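Uncharacterized protein BAD_0989 (Bifidobacterium adolescentis ATCC 15703, PDB 3CYM) is of unknown function but is probably a ribonuclease D-like 3'-5' exonuclease that binds nucleic acid. Local coordinates at residues 360-365 and 396-401; 390-395 and 412-417; 406-411 and 423-428; 125-130 and 380-385; 216-221 and 232-237. All blocks are in the same frame, centred on the assembly; numbering follows the deposited sequence. Where two conformers were deposited one is given.

Contact 1 (360-365 and 396-401)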
# COMPACT_ATOMS: atom_id res chain seq x y z
N PRO A 360 -6.61 10.59 32.16
CA PRO A 360 -5.36 11.35 32.33
C PRO A 360 -4.29 10.56 33.07
O PRO A 360 -3.10 10.78 32.83
CB PRO A 360 -5.80 12.56 33.16
CG PRO A 360 -7.29 12.62 33.04
CD PRO A 360 -7.70 11.19 32.94
N GLU A 361 -4.71 9.63 33.93
CA GLU A 361 -3.81 8.79 34.71
C GLU A 361 -3.10 7.75 33.85
O GLU A 361 -1.92 7.48 34.06
CB GLU A 361 -4.56 8.09 35.86
CG GLU A 361 -4.88 9.00 37.05
CD GLU A 361 -6.05 9.95 36.80
OE1 GLU A 361 -5.89 11.17 37.04
OE2 GLU A 361 -7.11 9.47 36.34
N ARG A 362 -3.82 7.18 32.89
CA ARG A 362 -3.24 6.29 31.88
C ARG A 362 -2.24 7.04 30.99
O ARG A 362 -1.20 6.49 30.64
CB ARG A 362 -4.33 5.64 31.02
CG ARG A 362 -5.13 4.54 31.73
CD ARG A 362 -6.19 3.91 30.83
NE ARG A 362 -7.08 3.01 31.57
CZ ARG A 362 -8.07 2.30 31.03
NH1 ARG A 362 -8.32 2.37 29.72
NH2 ARG A 362 -8.81 1.52 31.79
N LEU A 363 -2.57 8.29 30.65
CA LEU A 363 -1.71 9.14 29.81
C LEU A 363 -0.37 9.50 30.46
O LEU A 363 0.65 9.56 29.76
CB LEU A 363 -2.45 10.40 29.35
CG LEU A 363 -1.69 11.29 28.34
CD1 LEU A 363 -1.50 10.63 26.97
CD2 LEU A 363 -2.35 12.65 28.18
N GLN A 364 -0.38 9.74 31.77
CA GLN A 364 0.84 9.99 32.53
C GLN A 364 1.84 8.85 32.40
O GLN A 364 3.05 9.08 32.23
CB GLN A 364 0.52 10.23 34.01
CG GLN A 364 0.79 11.65 34.46
CD GLN A 364 -0.31 12.63 34.10
OE1 GLN A 364 -0.03 13.80 33.84
NE2 GLN A 364 -1.55 12.17 34.11
N VAL A 365 1.33 7.62 32.49
CA VAL A 365 2.13 6.40 32.30
C VAL A 365 2.65 6.29 30.86
O VAL A 365 3.83 6.00 30.64
CB VAL A 365 1.32 5.14 32.69
CG1 VAL A 365 2.08 3.84 32.36
CG2 VAL A 365 0.96 5.19 34.17
N LEU A 396 -0.33 -1.12 25.32
CA LEU A 396 0.32 -1.50 26.59
C LEU A 396 -0.12 -0.64 27.79
O LEU A 396 -0.32 -1.15 28.89
CB LEU A 396 1.84 -1.45 26.43
CG LEU A 396 2.79 -1.65 27.62
CD1 LEU A 396 2.93 -3.12 28.03
CD2 LEU A 396 4.15 -1.08 27.26
N CYS A 397 -0.27 0.66 27.56
CA CYS A 397 -0.63 1.59 28.61
C CYS A 397 -2.14 1.77 28.74
O CYS A 397 -2.62 2.48 29.63
CB CYS A 397 0.08 2.93 28.39
SG CYS A 397 1.88 2.77 28.48
N TRP A 398 -2.90 1.11 27.86
CA TRP A 398 -4.36 1.16 27.88
C TRP A 398 -4.93 0.22 28.95
O TRP A 398 -5.59 -0.78 28.65
CB TRP A 398 -4.92 0.82 26.50
CG TRP A 398 -6.37 1.17 26.33
CD1 TRP A 398 -7.38 0.31 26.01
CD2 TRP A 398 -6.98 2.46 26.48
NE1 TRP A 398 -8.57 0.98 25.95
CE2 TRP A 398 -8.36 2.30 26.23
CE3 TRP A 398 -6.50 3.74 26.80
CZ2 TRP A 398 -9.26 3.37 26.29
CZ3 TRP A 398 -7.39 4.80 26.85
CH2 TRP A 398 -8.76 4.60 26.60
N THR A 399 -4.68 0.59 30.20
CA THR A 399 -4.98 -0.24 31.36
C THR A 399 -4.89 0.60 32.64
O THR A 399 -4.13 1.58 32.71
CB THR A 399 -4.03 -1.48 31.46
OG1 THR A 399 -4.26 -2.18 32.68
CG2 THR A 399 -2.56 -1.06 31.39
N ASP A 400 -5.66 0.23 33.65
CA ASP A 400 -5.55 0.86 34.96
C ASP A 400 -4.60 0.08 35.87
O ASP A 400 -4.42 0.43 37.05
CB ASP A 400 -6.94 1.02 35.58
CG ASP A 400 -7.80 2.03 34.83
OD1 ASP A 400 -9.02 1.80 34.71
OD2 ASP A 400 -7.25 3.06 34.35
N GLU A 401 -3.98 -0.96 35.32
CA GLU A 401 -3.01 -1.77 36.02
C GLU A 401 -1.73 -1.95 35.18
O GLU A 401 -1.39 -3.09 34.81
CB GLU A 401 -3.61 -3.15 36.35
CG GLU A 401 -4.78 -3.13 37.34
CD GLU A 401 -5.73 -4.32 37.16
OE1 GLU A 401 -6.11 -4.63 36.02
OE2 GLU A 401 -6.10 -4.93 38.18
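Arg-362 sets its guanidinium between Trp-398 and Asp-400, presenting NH1 to one face of the indole and its NE side to the carboxylate. The residues belong to the all-helical C-terminal region, an HRDC-like domain by family, where the first turn of helix 360-380 meets the chain leaving helix 390-397. In this cation-pi arrangement CZ of Arg-362 lies 4.7 Å from the centroid of the six-membered ring of Trp-398, only 8° off the ring normal. The two planes are nearly perpendicular, 83° apart, so NH1 dips onto the ring end-on instead of the guanidinium lying flat against it. The backbone N of Thr-399 sits over one face of the guanidinium, near its rim. A side-on, two-nitrogen salt bridge occupies the guanidinium edge: NE of Arg-362 reaches OD2 of Asp-400 at 2.8 Å, and NH2 of Arg-362 reaches OD1 of Asp-400 at 2.9 Å. Both donors come from above the carboxylate plane, so the pairing is bidentate but not coplanar. An extended chain from CG to NE (chi2 -179°) carries the charge past the Thr-399 carbonyl, whose O is 3.3 Å from CG of Arg-362. Trp-355 and Tyr-359 meet the indole too, extending the aromatic cluster. An ST turn shapes the exit: Glu-401 N donates to Thr-399 OG1 at 2.9 Å. Deeper in, Val-365 CG1 rests on Cys-397 SG at 4.0 Å.

Contact 2 (390-395 and 412-417)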
# COMPACT_ATOMS: atom_id res chain seq x y z
N PRO A 390 4.25 2.79 17.44
CA PRO A 390 3.61 3.65 18.42
C PRO A 390 2.33 3.07 19.04
O PRO A 390 2.11 3.25 20.23
CB PRO A 390 3.30 4.91 17.62
CG PRO A 390 4.46 4.99 16.69
CD PRO A 390 4.62 3.56 16.24
N GLN A 391 1.54 2.37 18.23
CA GLN A 391 0.29 1.75 18.71
C GLN A 391 0.50 0.65 19.76
O GLN A 391 -0.35 0.46 20.65
CB GLN A 391 -0.54 1.22 17.53
CG GLN A 391 -2.00 0.83 17.86
CD GLN A 391 -2.85 1.99 18.38
OE1 GLN A 391 -2.67 3.14 17.97
NE2 GLN A 391 -3.77 1.69 19.27
N TYR A 392 1.63 -0.05 19.69
CA TYR A 392 1.91 -1.12 20.66
C TYR A 392 2.13 -0.57 22.07
O TYR A 392 1.71 -1.18 23.06
CB TYR A 392 3.09 -2.01 20.20
CG TYR A 392 2.91 -2.71 18.86
CD1 TYR A 392 1.64 -2.94 18.31
CD2 TYR A 392 4.02 -3.17 18.15
CE1 TYR A 392 1.49 -3.58 17.09
CE2 TYR A 392 3.87 -3.82 16.92
CZ TYR A 392 2.61 -4.02 16.40
OH TYR A 392 2.47 -4.65 15.20
N LEU A 393 2.75 0.61 22.16
CA LEU A 393 2.95 1.33 23.43
C LEU A 393 1.66 1.89 23.99
O LEU A 393 1.47 1.93 25.21
CB LEU A 393 3.95 2.49 23.25
CG LEU A 393 5.28 2.23 22.56
CD1 LEU A 393 5.99 3.55 22.30
CD2 LEU A 393 6.14 1.32 23.38
N ARG A 394 0.79 2.36 23.10
CA ARG A 394 -0.56 2.81 23.46
C ARG A 394 -1.42 1.65 24.00
O ARG A 394 -2.04 1.78 25.06
CB ARG A 394 -1.24 3.46 22.26
CG ARG A 394 -0.56 4.75 21.77
CD ARG A 394 -1.49 5.57 20.88
NE ARG A 394 -1.52 5.08 19.51
CZ ARG A 394 -0.73 5.52 18.53
NH1 ARG A 394 0.17 6.47 18.76
NH2 ARG A 394 -0.84 5.00 17.32
N ASN A 395 -1.44 0.53 23.27
CA ASN A 395 -2.13 -0.67 23.73
C ASN A 395 -1.65 -1.15 25.11
O ASN A 395 -2.46 -1.48 25.97
CB ASN A 395 -2.01 -1.79 22.68
CG ASN A 395 -2.83 -1.51 21.41
OD1 ASN A 395 -3.60 -0.54 21.35
ND2 ASN A 395 -2.67 -2.36 20.40
N SER A 412 5.74 -8.46 22.48
CA SER A 412 5.96 -9.57 21.56
C SER A 412 4.63 -10.07 20.98
O SER A 412 4.48 -10.15 19.76
CB SER A 412 6.70 -10.71 22.29
OG SER A 412 7.70 -11.27 21.47
N GLU A 413 3.67 -10.35 21.85
CA GLU A 413 2.31 -10.75 21.45
C GLU A 413 1.56 -9.71 20.60
O GLU A 413 0.63 -10.05 19.87
CB GLU A 413 1.48 -11.18 22.67
CG GLU A 413 1.66 -12.66 23.05
CD GLU A 413 1.25 -12.99 24.49
OE1 GLU A 413 1.57 -14.12 24.94
OE2 GLU A 413 0.63 -12.15 25.16
N GLN A 414 1.99 -8.44 20.69
CA GLN A 414 1.46 -7.36 19.85
C GLN A 414 1.96 -7.46 18.41
O GLN A 414 1.30 -7.02 17.47
CB GLN A 414 1.81 -5.99 20.43
CG GLN A 414 0.96 -5.55 21.61
CD GLN A 414 -0.43 -5.09 21.20
OE1 GLN A 414 -0.59 -4.03 20.62
NE2 GLN A 414 -1.43 -5.89 21.51
N GLY A 415 3.15 -8.05 18.25
CA GLY A 415 3.76 -8.23 16.94
C GLY A 415 5.09 -7.53 16.76
O GLY A 415 5.61 -7.46 15.64
N ALA A 416 5.64 -7.00 17.86
CA ALA A 416 6.97 -6.40 17.85
C ALA A 416 8.05 -7.46 17.71
O ALA A 416 7.94 -8.56 18.27
CB ALA A 416 7.22 -5.57 19.11
N ARG A 417 9.10 -7.11 16.99
CA ARG A 417 10.18 -8.04 16.71
C ARG A 417 11.07 -8.22 17.92
O ARG A 417 11.07 -7.38 18.83
CB ARG A 417 10.99 -7.55 15.50
CG ARG A 417 10.46 -8.06 14.18
CD ARG A 417 9.05 -7.57 13.89
NE ARG A 417 9.08 -6.25 13.29
CZ ARG A 417 8.09 -5.36 13.35
NH1 ARG A 417 8.23 -4.19 12.74
NH2 ARG A 417 6.97 -5.62 14.00
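Tyr-392 and Gln-414 supply most of the buried surface here, and Asn-395 adds the polar link between helix 390-397 and the end of helix 407-414, both in the C-terminal domain, HRDC-like by family. The CB of Gln-414 lies over one face of the Tyr-392 ring, 4.0 Å from its centroid and 21° off the normal, a CH-pi contact displaced toward the rim. The two side chains run past each other in opposite directions, with the amide plane almost perpendicular to the ring. A bend at chi2 (-76°) turns the Gln-414 amide back along the tyrosine toward Asn-395. There OE1 of Gln-414 accepts from ND2 of Asn-395 at 2.7 Å, with an N-H...O angle of 161°; the acceptor lies close to the asparagine amide plane. The other amide atom of Asn-395 is engaged as well: OD1 accepts from NE2 of Gln-391 at 3.1 Å and from the backbone of Ala-348. Past Gln-414 the helix ends in a Schellman motif, its positive-phi residue being Gly-415, and the chain turns past the ring, bringing CB of Ala-416 4.1 Å from CD2 of Tyr-392. Arg-417 NH2 donates to the Gly-415 carbonyl O at 2.8 Å and the same side chain pairs with Glu-199 of helix 193-207; Tyr-202 of that helix touches Tyr-392. With bonds on both sides, the Asn-395 amide should be held in one orientation, while apolar contact positions the phenol ring against the helix end.

Contact 3 (406-411 and 423-428)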
# COMPACT_ATOMS: atom_id res chain seq x y z
N ASP A 406 3.43 -7.82 31.75
CA ASP A 406 4.70 -8.40 31.36
C ASP A 406 5.03 -7.68 30.07
O ASP A 406 4.53 -8.04 29.01
CB ASP A 406 4.58 -9.92 31.14
CG ASP A 406 5.94 -10.60 30.88
OD1 ASP A 406 6.02 -11.82 31.14
OD2 ASP A 406 6.91 -9.95 30.41
N VAL A 407 5.86 -6.64 30.18
CA VAL A 407 6.15 -5.71 29.07
C VAL A 407 6.74 -6.45 27.87
O VAL A 407 6.22 -6.35 26.77
CB VAL A 407 7.06 -4.54 29.52
CG1 VAL A 407 7.45 -3.65 28.34
CG2 VAL A 407 6.37 -3.70 30.58
N ALA A 408 7.82 -7.20 28.11
CA ALA A 408 8.48 -7.96 27.06
C ALA A 408 7.54 -8.94 26.34
O ALA A 408 7.59 -9.02 25.11
CB ALA A 408 9.70 -8.69 27.62
N ARG A 409 6.69 -9.64 27.09
CA ARG A 409 5.73 -10.59 26.52
C ARG A 409 4.58 -9.90 25.78
O ARG A 409 4.24 -10.29 24.66
CB ARG A 409 5.22 -11.58 27.58
CG ARG A 409 4.15 -12.58 27.08
CD ARG A 409 3.70 -13.56 28.16
NE ARG A 409 3.32 -12.90 29.41
CZ ARG A 409 2.72 -13.49 30.44
NH1 ARG A 409 2.40 -14.78 30.38
NH2 ARG A 409 2.42 -12.79 31.53
N PHE A 410 3.98 -8.88 26.42
CA PHE A 410 2.88 -8.11 25.82
C PHE A 410 3.28 -7.52 24.48
O PHE A 410 2.51 -7.57 23.53
CB PHE A 410 2.40 -6.98 26.75
CG PHE A 410 1.16 -6.27 26.26
CD1 PHE A 410 -0.10 -6.71 26.64
CD2 PHE A 410 1.25 -5.16 25.42
CE1 PHE A 410 -1.25 -6.06 26.19
CE2 PHE A 410 0.11 -4.51 24.96
CZ PHE A 410 -1.14 -4.96 25.35
N LEU A 411 4.48 -6.95 24.43
CA LEU A 411 5.00 -6.30 23.22
C LEU A 411 5.24 -7.29 22.11
O LEU A 411 4.97 -7.00 20.94
CB LEU A 411 6.28 -5.53 23.54
CG LEU A 411 6.24 -4.01 23.69
CD1 LEU A 411 4.94 -3.46 24.26
CD2 LEU A 411 7.44 -3.58 24.51
N LEU A 423 15.64 -4.25 22.84
CA LEU A 423 16.10 -2.87 22.95
C LEU A 423 15.24 -2.04 23.89
O LEU A 423 15.73 -1.16 24.58
CB LEU A 423 16.13 -2.22 21.56
CG LEU A 423 16.79 -0.85 21.39
CD1 LEU A 423 18.28 -0.88 21.75
CD2 LEU A 423 16.59 -0.36 19.97
N VAL A 424 13.95 -2.35 23.96
CA VAL A 424 13.00 -1.40 24.51
C VAL A 424 12.39 -1.83 25.86
O VAL A 424 12.25 -1.00 26.75
CB VAL A 424 11.93 -1.02 23.41
CG1 VAL A 424 10.49 -1.03 23.91
CG2 VAL A 424 12.31 0.27 22.71
N ALA A 425 12.06 -3.11 25.99
CA ALA A 425 11.12 -3.58 27.02
C ALA A 425 11.48 -3.27 28.47
O ALA A 425 10.61 -2.92 29.26
CB ALA A 425 10.85 -5.05 26.84
N GLU A 426 12.77 -3.39 28.81
CA GLU A 426 13.21 -3.15 30.19
C GLU A 426 13.10 -1.68 30.57
O GLU A 426 12.62 -1.36 31.66
CB GLU A 426 14.65 -3.65 30.41
CG GLU A 426 15.02 -3.75 31.89
CD GLU A 426 16.46 -4.14 32.13
OE1 GLU A 426 16.92 -4.05 33.29
OE2 GLU A 426 17.15 -4.54 31.18
N SER A 427 13.53 -0.81 29.66
CA SER A 427 13.45 0.63 29.90
C SER A 427 11.99 1.08 29.96
O SER A 427 11.67 1.98 30.72
CB SER A 427 14.21 1.41 28.83
OG SER A 427 15.61 1.38 29.08
N VAL A 428 11.13 0.44 29.18
CA VAL A 428 9.70 0.75 29.19
C VAL A 428 9.09 0.29 30.52
O VAL A 428 8.38 1.05 31.18
CB VAL A 428 8.98 0.13 27.96
CG1 VAL A 428 7.47 0.11 28.14
CG2 VAL A 428 9.33 0.92 26.70
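This is an apolar helix-helix contact in the C-terminal helical domain, HRDC-like by family, where helices 407-414 and 418-433 pack as consecutive elements of the bundle. Their short segments approach to 9.0 Å between axes, with N-to-C directions 133° apart, so the pair is steeply splayed from antiparallel. Small residues allow the nearest approach: the CA atoms of Ala-408 and Ala-425 are 5.1 Å apart, and CB of Ala-425 touches CB of Ala-408 at 3.9 Å. On one side of this alanine pair stands Val-407. Its CG1, placed anti to the backbone N (chi1 175°), reaches the carbonyl O of Ala-425 at 3.4 Å and also meets CG1 of Val-428 at 3.8 Å, the two valines crossing at a slant. Toward the other end of the contact Leu-411 inserts CD2 against CG1 of Val-424 at 4.0 Å, their side chains at about a right angle. Leu-396 of helix 390-397 touches both Leu-411 and Val-428, while Val-373 and Ile-376 of helix 360-380 meet Val-428 and Val-424, respectively, so other helices continue the apolar layer. At the start of helix 407-414, Asp-406 is the N-cap, its OD2 accepting weakly from Arg-409 N. No hydrogen bond crosses between the segments; cohesion therefore rests on methyl-to-methyl dispersion and the exclusion of water.

Contact 4 (125-130 and 380-385)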
# COMPACT_ATOMS: atom_id res chain seq x y z
N ALA A 125 16.46 2.05 4.78
CA ALA A 125 16.66 3.51 4.83
C ALA A 125 16.15 4.15 6.12
O ALA A 125 16.80 5.02 6.68
CB ALA A 125 16.03 4.18 3.62
N ARG A 126 14.99 3.68 6.59
CA ARG A 126 14.35 4.15 7.83
C ARG A 126 15.19 3.81 9.06
O ARG A 126 15.43 4.66 9.92
CB ARG A 126 12.99 3.48 8.03
CG ARG A 126 12.04 3.53 6.87
CD ARG A 126 11.32 4.83 6.80
NE ARG A 126 10.21 4.95 7.74
CZ ARG A 126 10.22 5.72 8.83
NH1 ARG A 126 9.15 5.76 9.61
NH2 ARG A 126 11.29 6.43 9.14
N LEU A 127 15.62 2.55 9.15
CA LEU A 127 16.51 2.10 10.23
C LEU A 127 17.80 2.92 10.29
O LEU A 127 18.26 3.27 11.37
CB LEU A 127 16.85 0.62 10.10
CG LEU A 127 15.79 -0.42 10.49
CD1 LEU A 127 16.14 -1.73 9.83
CD2 LEU A 127 15.70 -0.60 12.00
N LEU A 128 18.33 3.24 9.11
CA LEU A 128 19.50 4.10 8.93
C LEU A 128 19.24 5.56 9.31
O LEU A 128 20.18 6.35 9.43
CB LEU A 128 19.97 4.04 7.48
CG LEU A 128 21.22 3.23 7.10
CD1 LEU A 128 21.59 2.22 8.17
CD2 LEU A 128 21.01 2.56 5.75
N GLY A 129 17.98 5.92 9.45
CA GLY A 129 17.61 7.25 9.90
C GLY A 129 17.27 8.21 8.79
O GLY A 129 17.12 9.40 9.04
N LEU A 130 17.13 7.71 7.56
CA LEU A 130 16.74 8.56 6.43
C LEU A 130 15.31 9.06 6.54
O LEU A 130 14.34 8.31 6.41
CB LEU A 130 16.98 7.92 5.06
CG LEU A 130 18.39 7.74 4.50
CD1 LEU A 130 18.30 7.85 2.99
CD2 LEU A 130 19.38 8.75 5.05
N THR A 380 20.26 5.60 19.63
CA THR A 380 20.55 4.68 18.52
C THR A 380 20.40 5.33 17.14
O THR A 380 20.71 4.69 16.13
CB THR A 380 19.66 3.40 18.58
OG1 THR A 380 18.31 3.75 18.28
CG2 THR A 380 19.74 2.73 19.96
N ARG A 381 19.93 6.58 17.10
CA ARG A 381 19.68 7.32 15.85
C ARG A 381 18.76 6.56 14.88
O ARG A 381 19.08 6.35 13.70
CB ARG A 381 20.99 7.80 15.20
CG ARG A 381 21.31 9.25 15.51
CD ARG A 381 22.78 9.47 15.78
NE ARG A 381 23.11 9.23 17.18
CZ ARG A 381 23.05 10.15 18.15
NH1 ARG A 381 23.37 9.83 19.40
NH2 ARG A 381 22.67 11.40 17.87
N THR A 382 17.62 6.13 15.41
CA THR A 382 16.60 5.40 14.70
C THR A 382 15.32 6.21 14.92
O THR A 382 15.10 6.68 16.03
CB THR A 382 16.44 3.99 15.30
OG1 THR A 382 17.73 3.41 15.52
CG2 THR A 382 15.63 3.08 14.39
N PRO A 383 14.50 6.45 13.86
CA PRO A 383 13.22 7.11 14.06
C PRO A 383 12.36 6.40 15.11
O PRO A 383 12.32 5.16 15.13
CB PRO A 383 12.56 7.04 12.68
CG PRO A 383 13.69 6.96 11.73
CD PRO A 383 14.74 6.16 12.44
N VAL A 384 11.72 7.18 15.97
CA VAL A 384 10.98 6.64 17.12
C VAL A 384 9.86 5.65 16.72
O VAL A 384 9.63 4.65 17.40
CB VAL A 384 10.49 7.78 18.07
CG1 VAL A 384 9.55 8.74 17.37
CG2 VAL A 384 9.85 7.22 19.34
N GLU A 385 9.24 5.90 15.57
CA GLU A 385 8.19 5.02 15.07
C GLU A 385 8.74 3.70 14.53
O GLU A 385 8.02 2.72 14.48
CB GLU A 385 7.29 5.72 14.03
CG GLU A 385 7.85 5.86 12.61
CD GLU A 385 6.87 6.56 11.66
OE1 GLU A 385 5.74 6.89 12.09
OE2 GLU A 385 7.22 6.79 10.48
O HOH W 1 9.35 8.60 10.47
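The turn at Gly-129 meets the chain at Arg-381 and Pro-383, with CA of Gly-129 4.0 Å from CD of Pro-383; the closest CA pair, Gly-129 and Thr-382, is 5.2 Å apart. Each segment contains a Schellman motif: Gly-129, with phi 97°, is the positive-phi residue of the turn after helix 121-127, and Arg-381 plays the same part after helix 360-380. Pro-383, the N-cap of helix 384-387, lies against the 125-130 turn, its CD 3.0 Å from the carbonyl O of Arg-126. Bends at chi2 and chi3 curl the Arg-126 chain round so that NH2 passes CG of Pro-383 at 3.6 Å. The guanidinium continues to Glu-385, which meets it near its plane in a salt bridge; the separation of 2.4 Å between NH1 of Arg-126 and OE2 of Glu-385 is implausibly short, and since both residues have two conformers the exact geometry is doubtful. Nearby, Lys-192 ties the turns together by donating to the carbonyls of both Leu-127 and Thr-380, and Trp-195 packs on Leu-127 and Thr-382. The arrangement is an interdomain junction, joining the exonuclease-like domain, RNase H-like by family, to the HRDC-like C-terminal domain through paired helix-terminating turns.

Contact 5 (216-221 and 232-237)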
# COMPACT_ATOMS: atom_id res chain seq x y z
N ILE A 216 -14.46 -2.46 8.69
CA ILE A 216 -15.74 -2.29 8.01
C ILE A 216 -15.61 -1.31 6.82
O ILE A 216 -15.75 -0.10 6.97
CB ILE A 216 -16.91 -2.01 9.02
CG1 ILE A 216 -18.27 -2.09 8.34
CG2 ILE A 216 -16.72 -0.72 9.82
CD1 ILE A 216 -19.35 -2.70 9.24
N PRO A 217 -15.28 -1.86 5.63
CA PRO A 217 -14.98 -1.11 4.41
C PRO A 217 -15.97 -0.00 4.00
O PRO A 217 -15.52 1.11 3.68
CB PRO A 217 -14.90 -2.22 3.36
CG PRO A 217 -14.39 -3.38 4.12
CD PRO A 217 -15.15 -3.31 5.41
N TRP A 218 -17.27 -0.27 4.06
CA TRP A 218 -18.28 0.72 3.63
C TRP A 218 -18.30 2.01 4.45
O TRP A 218 -18.87 3.01 4.03
CB TRP A 218 -19.68 0.10 3.54
CG TRP A 218 -20.32 -0.28 4.86
CD1 TRP A 218 -20.35 -1.54 5.41
CD2 TRP A 218 -21.06 0.57 5.75
NE1 TRP A 218 -21.05 -1.51 6.59
CE2 TRP A 218 -21.49 -0.24 6.83
CE3 TRP A 218 -21.40 1.93 5.75
CZ2 TRP A 218 -22.24 0.27 7.90
CZ3 TRP A 218 -22.14 2.44 6.81
CH2 TRP A 218 -22.55 1.61 7.87
N MET A 219 -17.68 1.97 5.63
CA MET A 219 -17.69 3.09 6.56
C MET A 219 -16.69 4.17 6.11
O MET A 219 -16.64 5.26 6.68
CB MET A 219 -17.38 2.59 7.97
CG MET A 219 -17.95 3.42 9.10
SD MET A 219 -19.74 3.53 9.12
CE MET A 219 -19.97 4.55 10.57
N HIS A 220 -15.93 3.85 5.07
CA HIS A 220 -14.84 4.70 4.59
C HIS A 220 -15.23 5.56 3.39
O HIS A 220 -14.44 5.77 2.46
CB HIS A 220 -13.60 3.84 4.32
CG HIS A 220 -12.97 3.31 5.56
ND1 HIS A 220 -11.82 3.84 6.10
CD2 HIS A 220 -13.37 2.33 6.41
CE1 HIS A 220 -11.52 3.19 7.22
NE2 HIS A 220 -12.45 2.27 7.43
N VAL A 221 -16.47 6.05 3.43
CA VAL A 221 -16.97 7.03 2.49
C VAL A 221 -16.64 8.39 3.09
O VAL A 221 -16.89 8.60 4.27
CB VAL A 221 -18.50 6.87 2.33
CG1 VAL A 221 -19.11 8.02 1.56
CG2 VAL A 221 -18.84 5.52 1.67
N GLN A 232 -30.62 5.14 9.34
CA GLN A 232 -31.25 4.89 8.04
C GLN A 232 -30.41 5.44 6.89
O GLN A 232 -30.35 4.83 5.82
CB GLN A 232 -32.68 5.46 7.97
CG GLN A 232 -33.49 4.90 6.79
CD GLN A 232 -34.93 5.38 6.75
OE1 GLN A 232 -35.80 4.67 6.23
NE2 GLN A 232 -35.19 6.56 7.29
N ALA A 233 -29.76 6.57 7.12
CA ALA A 233 -28.79 7.12 6.18
C ALA A 233 -27.59 6.19 6.05
O ALA A 233 -27.08 5.98 4.96
CB ALA A 233 -28.34 8.50 6.61
N LEU A 234 -27.18 5.63 7.18
CA LEU A 234 -26.07 4.69 7.21
C LEU A 234 -26.40 3.40 6.46
O LEU A 234 -25.54 2.86 5.78
CB LEU A 234 -25.62 4.42 8.64
CG LEU A 234 -24.89 5.60 9.31
CD1 LEU A 234 -24.66 5.35 10.80
CD2 LEU A 234 -23.57 5.91 8.60
N ALA A 235 -27.65 2.96 6.55
CA ALA A 235 -28.16 1.83 5.75
C ALA A 235 -28.12 2.13 4.25
O ALA A 235 -27.87 1.23 3.45
CB ALA A 235 -29.56 1.47 6.18
N ILE A 236 -28.37 3.38 3.88
CA ILE A 236 -28.29 3.84 2.49
C ILE A 236 -26.83 3.87 2.01
O ILE A 236 -26.52 3.34 0.93
CB ILE A 236 -29.02 5.21 2.30
CG1 ILE A 236 -30.53 5.01 2.46
CG2 ILE A 236 -28.73 5.82 0.94
CD1 ILE A 236 -31.32 6.25 2.73
N VAL A 237 -25.95 4.46 2.81
CA VAL A 237 -24.51 4.46 2.55
C VAL A 237 -23.97 3.02 2.39
O VAL A 237 -23.27 2.73 1.42
CB VAL A 237 -23.72 5.21 3.64
CG1 VAL A 237 -22.22 5.02 3.46
CG2 VAL A 237 -24.07 6.69 3.62
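Trp-218 takes chi1 69°, putting CG between the backbone N and the carbonyl carbon, and this swings the indole out of its short 3-10 turn onto helix 231-250. That helix belongs to the HRDC domain by family, and the 217-219 turn lies in the loop between helix 193-207 and it. From the helix, Val-237 answers with CG1 anti to its N (chi1 172°), which puts this methyl at the indole edge, close to the ring plane, 3.9 Å from CE3 of Trp-218. One helical turn earlier, Leu-234 contributes backbone and side chain: its carbonyl O stands 3.6 Å from CZ3 of Trp-218, and its CD2 is 4.2 Å from that same CZ3. The indole crosses both aliphatic side chains at about a right angle. Met-219 starts away from the helix, but its chain turns back at chi2 (61°) until CE comes 4.3 Å from CD2 of Leu-234. No hydrogen bond links the segments, and the loop is held by apolar contacts. Trp-241 of the same helix also packs on Trp-218 and Val-221; Val-221 touches Ile-265 of helix 261-270 as well, whose Ala-268 lies against Val-237. Beside the indole, Val-221 and Val-237 meet tip to tip, CG2 of Val-221 lying 3.9 Å from CG1 of Val-237.

From the N terminus, the chain passes through the exonuclease-like domain, where 125-130 opens contact 4, and the loop closes only at 380-385. Within that long excursion contact 5 closes a short loop of its own, packing the 216-221 loop on helix 231-250; its centre is 39 Å from that of contact 4, across the middle of the chain. Contact 1 opens at 360-365, before contact 4 has closed, so the two cross. Contacts 1 and 2 also cross, sharing helix 390-397, as do contacts 2 and 3, sharing helix 407-414. Contact 3 follows contact 1 in series, and Leu-396 bridges them by packing on Phe-410 and Val-428. Contacts 1-3 thus interlock the C-terminal helices, which contact 4 joins to the exonuclease-like domain.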